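Local coordinates for glyoxalase III (glutathione-independent) (Candida albicans, PDB 4LRU), which converts methylglyoxal to D-lactate in a single step without glutathione, detoxifying the methylglyoxal that the yeast's own metabolism produces, at residues T25-V30 and G53-D58; I46-E51 and V84-L89. All blocks are in the same frame, centred on the assembly; numbering follows the deposited sequence.

Interaction 1 (T25-V30 and G53-D58); sequences TGVFVV and GTFGWD
Val27 bonds through both its backbone N and O to the loop 53-58, forming a single beta bridge with Trp57. Val27 N donates to Gly56 O over 2.8 Å in the carbonyl plane, and Asp58 N returns a bond to Val27 O from above that carbonyl's plane, 50° out of it. Both are nearly straight. Gly26 CA lies 3.4 Å from Gly56 O, a CA-H...O contact that brings the two backbones close.

Beyond the bridge, Val29 CG2 approaches the Trp57 ring obliquely near its rim, 3.6 Å from Trp57 CE3, with Phe55 of the same loop offset on the opposite side; Val27 O meets the edge of the indole in plane. Val27 CG1, anti to the backbone N (chi1 176°), reaches Trp57 CZ3 at 3.7 Å.

This corner of the DJ-1/PfpI fold lies beside the probable active site, and here the loop leading into helix 29-42 is tied to the loop that follows strand 45-50. The side chain of Phe28 comes within about 6 Å of that of Cys139, and that of Thr25 within about 7 Å of that of His140, both inferred to be catalytic. On this flank Thr25 OG1 donates to Asp58 OD2 over 2.7 Å, on the anti side of the carboxylate; OD2 is also bonded to Tyr19 OH, and OD1 to His60 N, so the group is gripped at both oxygens.

Toward the other end, partly exposed Phe55 touches Val27 CG2 obliquely through CD2 at 3.9 Å, and Leu86 of helix 81-87 packs on both the Phe55 and Trp57 rings. Packing thins only beyond Phe55, where Thr54 is exposed.

Interaction 2 (I46-E51 and V84-L89); sequences IQLASE and VALKNL
Leu48 points from strand 45-50 toward the end of helix 81-87 and carries most of the apolar contact, dividing its branches between two helical residues. Leu48 CD1 meets Ala85 CB at 3.8 Å, while Leu48 CD2 lies 3.5 Å from Leu86 CD2, the two leucines meeting at a slant. Leu86 starts out away from the strand, and only the outer part of its side chain returns to it. Leu89, just past the helix, sets CD1 against Leu48 CB and CD2 near Ser50, whose hydroxyl is bonded to Thr54 O.

The direct polar link belongs to Gln47. Its chain leaves with CG anti to the backbone N (chi1 176°) and bends at chi2 (68°), which brings the amide back alongside its own strand. There Gln47 NE2 donates to Leu48 O at 2.9 Å and to Asn88 O at 3.0 Å; both acceptors lie close to the amide plane, so the two bonds fix the rotation of the group. Asn88 O is approached from above its carbonyl plane and also accepts from Lys90 NZ. A weaker contribution is the CA-H...O contact of Leu89 CA with Leu48 O, 3.4 Å long.

Two waters complete the polar side. One donates to Ala85 O (2.7 Å) and accepts from Leu48 N, bridging strand and helix backbones; the other joins Ile46 O to Asn88 ND2.

Leu48 is also backbone-bonded to Lys90, where the short edge strand 90-91 begins beside strand 45-50. Helix 81-87 thus forms part of a right-handed beta-alpha-beta crossover between neighbouring parallel strands, characteristic of the flavodoxin-like core of the DJ-1 superfamily.

The centres of interactions 1 and 2 lie 12 Å apart, and the two contacts touch: Phe55 CZ and Trp57 CZ2 each come within 3.6 Å of Leu86, at CD2 and CD1 respectively. Along the chain their segments alternate, 25-30, 46-51, 53-58, then 84-89. Helix 29-42 leads from the first into strand 45-50, and the loop after that strand returns to the beginning of the helix before the chain reaches helix 81-87 and edge strand 90-91. The aromatic side chains of interaction 1 thus connect loops near the probable catalytic residues to the end of helix 81-87 and the residue just past it, whereas interaction 2 lies away from those catalytic residues.

Interaction 1 (T25-V30 and G53-D58)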
loop_
_atom_site.group_PDB
_atom_site.type_symbol
_atom_site.label_atom_id
_atom_site.label_comp_id
_atom_site.label_asym_id
_atom_site.label_seq_id
_atom_site.Cartn_x
_atom_site.Cartn_y
_atom_site.Cartn_z
ATOM N N THR A 25 -13.614 -4.678 -6.456
ATOM C CA THR A 25 -12.459 -4.191 -5.732
ATOM C C THR A 25 -11.596 -3.302 -6.615
ATOM O O THR A 25 -11.895 -3.093 -7.806
ATOM C CB THR A 25 -11.628 -5.334 -5.106
ATOM O OG1 THR A 25 -10.720 -4.790 -4.131
ATOM C CG2 THR A 25 -10.829 -6.087 -6.150
ATOM N N GLY A 26 -10.537 -2.788 -6.009
ATOM C CA GLY A 26 -9.676 -1.769 -6.587
ATOM C C GLY A 26 -8.973 -1.068 -5.453
ATOM O O GLY A 26 -8.655 -1.696 -4.447
ATOM N N VAL A 27 -8.724 0.224 -5.615
ATOM C CA VAL A 27 -7.985 1.020 -4.628
ATOM C C VAL A 27 -8.934 1.422 -3.498
ATOM O O VAL A 27 -9.999 1.967 -3.745
ATOM C CB VAL A 27 -7.412 2.278 -5.292
ATOM C CG1 VAL A 27 -6.710 3.177 -4.267
ATOM C CG2 VAL A 27 -6.471 1.887 -6.425
ATOM N N PHE A 28 -8.535 1.136 -2.259
ATOM C CA PHE A 28 -9.330 1.536 -1.100
ATOM C C PHE A 28 -9.043 2.990 -0.798
ATOM O O PHE A 28 -7.938 3.320 -0.396
ATOM C CB PHE A 28 -8.987 0.679 0.114
ATOM C CG PHE A 28 -10.088 0.624 1.123
ATOM C CD1 PHE A 28 -10.266 1.648 2.034
ATOM C CD2 PHE A 28 -10.990 -0.438 1.137
ATOM C CE1 PHE A 28 -11.318 1.621 2.930
ATOM C CE2 PHE A 28 -12.038 -0.474 2.037
ATOM C CZ PHE A 28 -12.198 0.553 2.940
ATOM N N VAL A 29 -10.015 3.862 -1.037
ATOM C CA VAL A 29 -9.756 5.303 -1.171
ATOM C C VAL A 29 -8.821 5.839 -0.089
ATOM O O VAL A 29 -7.803 6.426 -0.403
ATOM C CB VAL A 29 -11.045 6.121 -1.182
ATOM C CG1 VAL A 29 -10.738 7.612 -1.190
ATOM C CG2 VAL A 29 -11.882 5.771 -2.406
ATOM N N VAL A 30 -9.182 5.686 1.179
ATOM C CA VAL A 30 -8.400 6.363 2.214
ATOM C C VAL A 30 -6.995 5.799 2.401
ATOM O O VAL A 30 -6.148 6.462 2.974
ATOM C CB VAL A 30 -9.108 6.438 3.582
ATOM C CG1 VAL A 30 -10.306 7.379 3.508
ATOM C CG2 VAL A 30 -9.512 5.059 4.068
ATOM N N GLY A 53 -0.675 2.299 -15.105
ATOM C CA GLY A 53 -1.174 3.660 -15.217
ATOM C C GLY A 53 -2.678 3.822 -15.101
ATOM O O GLY A 53 -3.210 4.929 -15.286
ATOM N N THR A 54 -3.391 2.719 -14.863
ATOM C CA THR A 54 -4.838 2.748 -14.711
ATOM C C THR A 54 -5.202 2.213 -13.334
ATOM O O THR A 54 -4.411 1.528 -12.694
ATOM C CB THR A 54 -5.548 1.910 -15.795
ATOM O OG1 THR A 54 -5.202 0.522 -15.635
ATOM C CG2 THR A 54 -5.179 2.392 -17.187
ATOM N N PHE A 55 -6.400 2.552 -12.875
ATOM C CA PHE A 55 -6.916 2.070 -11.601
ATOM C C PHE A 55 -8.416 2.333 -11.537
ATOM O O PHE A 55 -8.978 3.095 -12.339
ATOM C CB PHE A 55 -6.216 2.765 -10.425
ATOM C CG PHE A 55 -6.736 4.140 -10.161
ATOM C CD1 PHE A 55 -6.271 5.208 -10.899
ATOM C CD2 PHE A 55 -7.700 4.359 -9.193
ATOM C CE1 PHE A 55 -6.780 6.484 -10.697
ATOM C CE2 PHE A 55 -8.193 5.633 -8.968
ATOM C CZ PHE A 55 -7.737 6.693 -9.728
ATOM N N GLY A 56 -9.067 1.693 -10.570
ATOM C CA GLY A 56 -10.420 2.066 -10.170
ATOM C C GLY A 56 -10.590 1.907 -8.675
ATOM O O GLY A 56 -9.762 1.282 -8.014
ATOM N N TRP A 57 -11.625 2.541 -8.131
ATOM C CA TRP A 57 -11.842 2.499 -6.692
ATOM C C TRP A 57 -12.489 1.190 -6.286
ATOM O O TRP A 57 -13.338 0.655 -6.997
ATOM C CB TRP A 57 -12.739 3.658 -6.236
ATOM C CG TRP A 57 -12.225 5.015 -6.561
ATOM C CD1 TRP A 57 -12.838 5.949 -7.330
ATOM C CD2 TRP A 57 -10.999 5.603 -6.114
ATOM N NE1 TRP A 57 -12.068 7.087 -7.406
ATOM C CE2 TRP A 57 -10.929 6.896 -6.674
ATOM C CE3 TRP A 57 -9.939 5.155 -5.322
ATOM C CZ2 TRP A 57 -9.855 7.756 -6.437
ATOM C CZ3 TRP A 57 -8.875 6.011 -5.089
ATOM C CH2 TRP A 57 -8.846 7.299 -5.643
ATOM N N ASP A 58 -12.127 0.709 -5.105
ATOM C CA ASP A 58 -12.873 -0.371 -4.467
ATOM C C ASP A 58 -14.253 0.166 -4.067
ATOM O O ASP A 58 -14.343 1.168 -3.371
ATOM C CB ASP A 58 -12.108 -0.906 -3.258
ATOM C CG ASP A 58 -12.815 -2.072 -2.589
ATOM O OD1 ASP A 58 -13.952 -1.872 -2.126
ATOM O OD2 ASP A 58 -12.205 -3.171 -2.484
#

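Interaction 2 (I46-E51 and V84-L89)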
loop_
_atom_site.group_PDB
_atom_site.type_symbol
_atom_site.label_atom_id
_atom_site.label_comp_id
_atom_site.label_asym_id
_atom_site.label_seq_id
_atom_site.Cartn_x
_atom_site.Cartn_y
_atom_site.Cartn_z
ATOM N N ILE A 46 4.697 13.823 -3.840
ATOM C CA ILE A 46 4.113 12.505 -3.956
ATOM C C ILE A 46 3.737 12.210 -5.409
ATOM O O ILE A 46 2.990 12.966 -6.034
ATOM C CB ILE A 46 2.850 12.327 -3.083
ATOM C CG1 ILE A 46 3.133 12.652 -1.610
ATOM C CG2 ILE A 46 2.358 10.901 -3.174
ATOM C CD1 ILE A 46 2.684 14.030 -1.189
ATOM N N GLN A 47 4.278 11.108 -5.922
ATOM C CA GLN A 47 3.935 10.593 -7.247
ATOM C C GLN A 47 3.083 9.335 -7.097
ATOM O O GLN A 47 3.537 8.311 -6.566
ATOM C CB GLN A 47 5.203 10.246 -8.036
ATOM C CG GLN A 47 4.932 9.602 -9.394
ATOM C CD GLN A 47 4.294 10.572 -10.379
ATOM O OE1 GLN A 47 4.916 11.543 -10.814
ATOM N NE2 GLN A 47 3.040 10.314 -10.730
ATOM N N LEU A 48 1.843 9.396 -7.563
ATOM C CA LEU A 48 1.011 8.211 -7.610
ATOM C C LEU A 48 1.398 7.379 -8.841
ATOM O O LEU A 48 1.679 7.929 -9.920
ATOM C CB LEU A 48 -0.471 8.587 -7.676
ATOM C CG LEU A 48 -1.124 8.986 -6.347
ATOM C CD1 LEU A 48 -0.414 10.185 -5.756
ATOM C CD2 LEU A 48 -2.614 9.273 -6.524
ATOM N N ALA A 49 1.383 6.060 -8.693
ATOM C CA ALA A 49 1.673 5.155 -9.810
ATOM C C ALA A 49 0.908 3.858 -9.635
ATOM O O ALA A 49 0.700 3.392 -8.505
ATOM C CB ALA A 49 3.157 4.859 -9.892
ATOM N N SER A 50 0.527 3.252 -10.756
ATOM C CA SER A 50 0.151 1.846 -10.760
ATOM C C SER A 50 0.940 1.121 -11.844
ATOM O O SER A 50 1.623 1.741 -12.665
ATOM C CB SER A 50 -1.348 1.677 -11.007
ATOM O OG SER A 50 -1.679 1.945 -12.358
ATOM N N GLU A 51 0.836 -0.202 -11.876
ATOM C CA GLU A 51 1.655 -0.965 -12.809
ATOM C C GLU A 51 1.254 -0.730 -14.278
ATOM O O GLU A 51 2.066 -0.902 -15.200
ATOM C CB GLU A 51 1.611 -2.451 -12.442
ATOM C CG GLU A 51 2.690 -3.298 -13.116
ATOM C CD GLU A 51 4.113 -2.997 -12.656
ATOM O OE1 GLU A 51 4.299 -2.225 -11.688
ATOM O OE2 GLU A 51 5.058 -3.510 -13.286
ATOM N N VAL A 84 -5.497 16.449 -8.222
ATOM C CA VAL A 84 -4.445 16.814 -9.159
ATOM C C VAL A 84 -3.454 15.657 -9.285
ATOM O O VAL A 84 -3.029 15.293 -10.393
ATOM C CB VAL A 84 -3.722 18.092 -8.706
ATOM C CG1 VAL A 84 -2.492 18.355 -9.569
ATOM C CG2 VAL A 84 -4.674 19.279 -8.775
ATOM N N ALA A 85 -3.091 15.072 -8.147
ATOM C CA ALA A 85 -2.177 13.942 -8.136
ATOM C C ALA A 85 -2.736 12.712 -8.855
ATOM O O ALA A 85 -2.003 12.009 -9.559
ATOM C CB ALA A 85 -1.774 13.603 -6.710
ATOM N N LEU A 86 -4.031 12.444 -8.693
ATOM C CA LEU A 86 -4.660 11.356 -9.440
ATOM C C LEU A 86 -4.574 11.595 -10.938
ATOM O O LEU A 86 -4.263 10.677 -11.693
ATOM C CB LEU A 86 -6.126 11.163 -9.037
ATOM C CG LEU A 86 -6.374 10.500 -7.692
ATOM C CD1 LEU A 86 -7.850 10.623 -7.357
ATOM C CD2 LEU A 86 -5.922 9.046 -7.693
ATOM N N LYS A 87 -4.837 12.826 -11.374
ATOM C CA LYS A 87 -4.666 13.181 -12.776
ATOM C C LYS A 87 -3.228 12.967 -13.258
ATOM O O LYS A 87 -3.000 12.663 -14.427
ATOM C CB LYS A 87 -5.088 14.630 -13.008
ATOM C CG LYS A 87 -5.097 15.050 -14.467
ATOM C CD LYS A 87 -5.596 16.478 -14.629
ATOM C CE LYS A 87 -5.305 17.019 -16.021
ATOM N NZ LYS A 87 -5.552 16.010 -17.092
ATOM N N ASN A 88 -2.268 13.120 -12.351
ATOM C CA ASN A 88 -0.849 12.996 -12.676
ATOM C C ASN A 88 -0.318 11.578 -12.452
ATOM O O ASN A 88 0.886 11.348 -12.560
ATOM C CB ASN A 88 -0.052 13.971 -11.804
ATOM C CG ASN A 88 1.343 14.248 -12.337
ATOM O OD1 ASN A 88 1.537 14.482 -13.536
ATOM N ND2 ASN A 88 2.328 14.239 -11.439
ATOM N N LEU A 89 -1.199 10.643 -12.104
ATOM C CA LEU A 89 -0.806 9.255 -11.887
ATOM C C LEU A 89 -0.116 8.673 -13.123
ATOM O O LEU A 89 -0.567 8.863 -14.243
ATOM C CB LEU A 89 -2.032 8.409 -11.540
ATOM C CG LEU A 89 -1.740 6.956 -11.148
ATOM C CD1 LEU A 89 -2.706 6.457 -10.090
ATOM C CD2 LEU A 89 -1.775 6.055 -12.374
HETATM O O HOH W 1 1.868 14.055 -8.410
HETATM O O HOH W 2 0.658 11.584 -9.014
#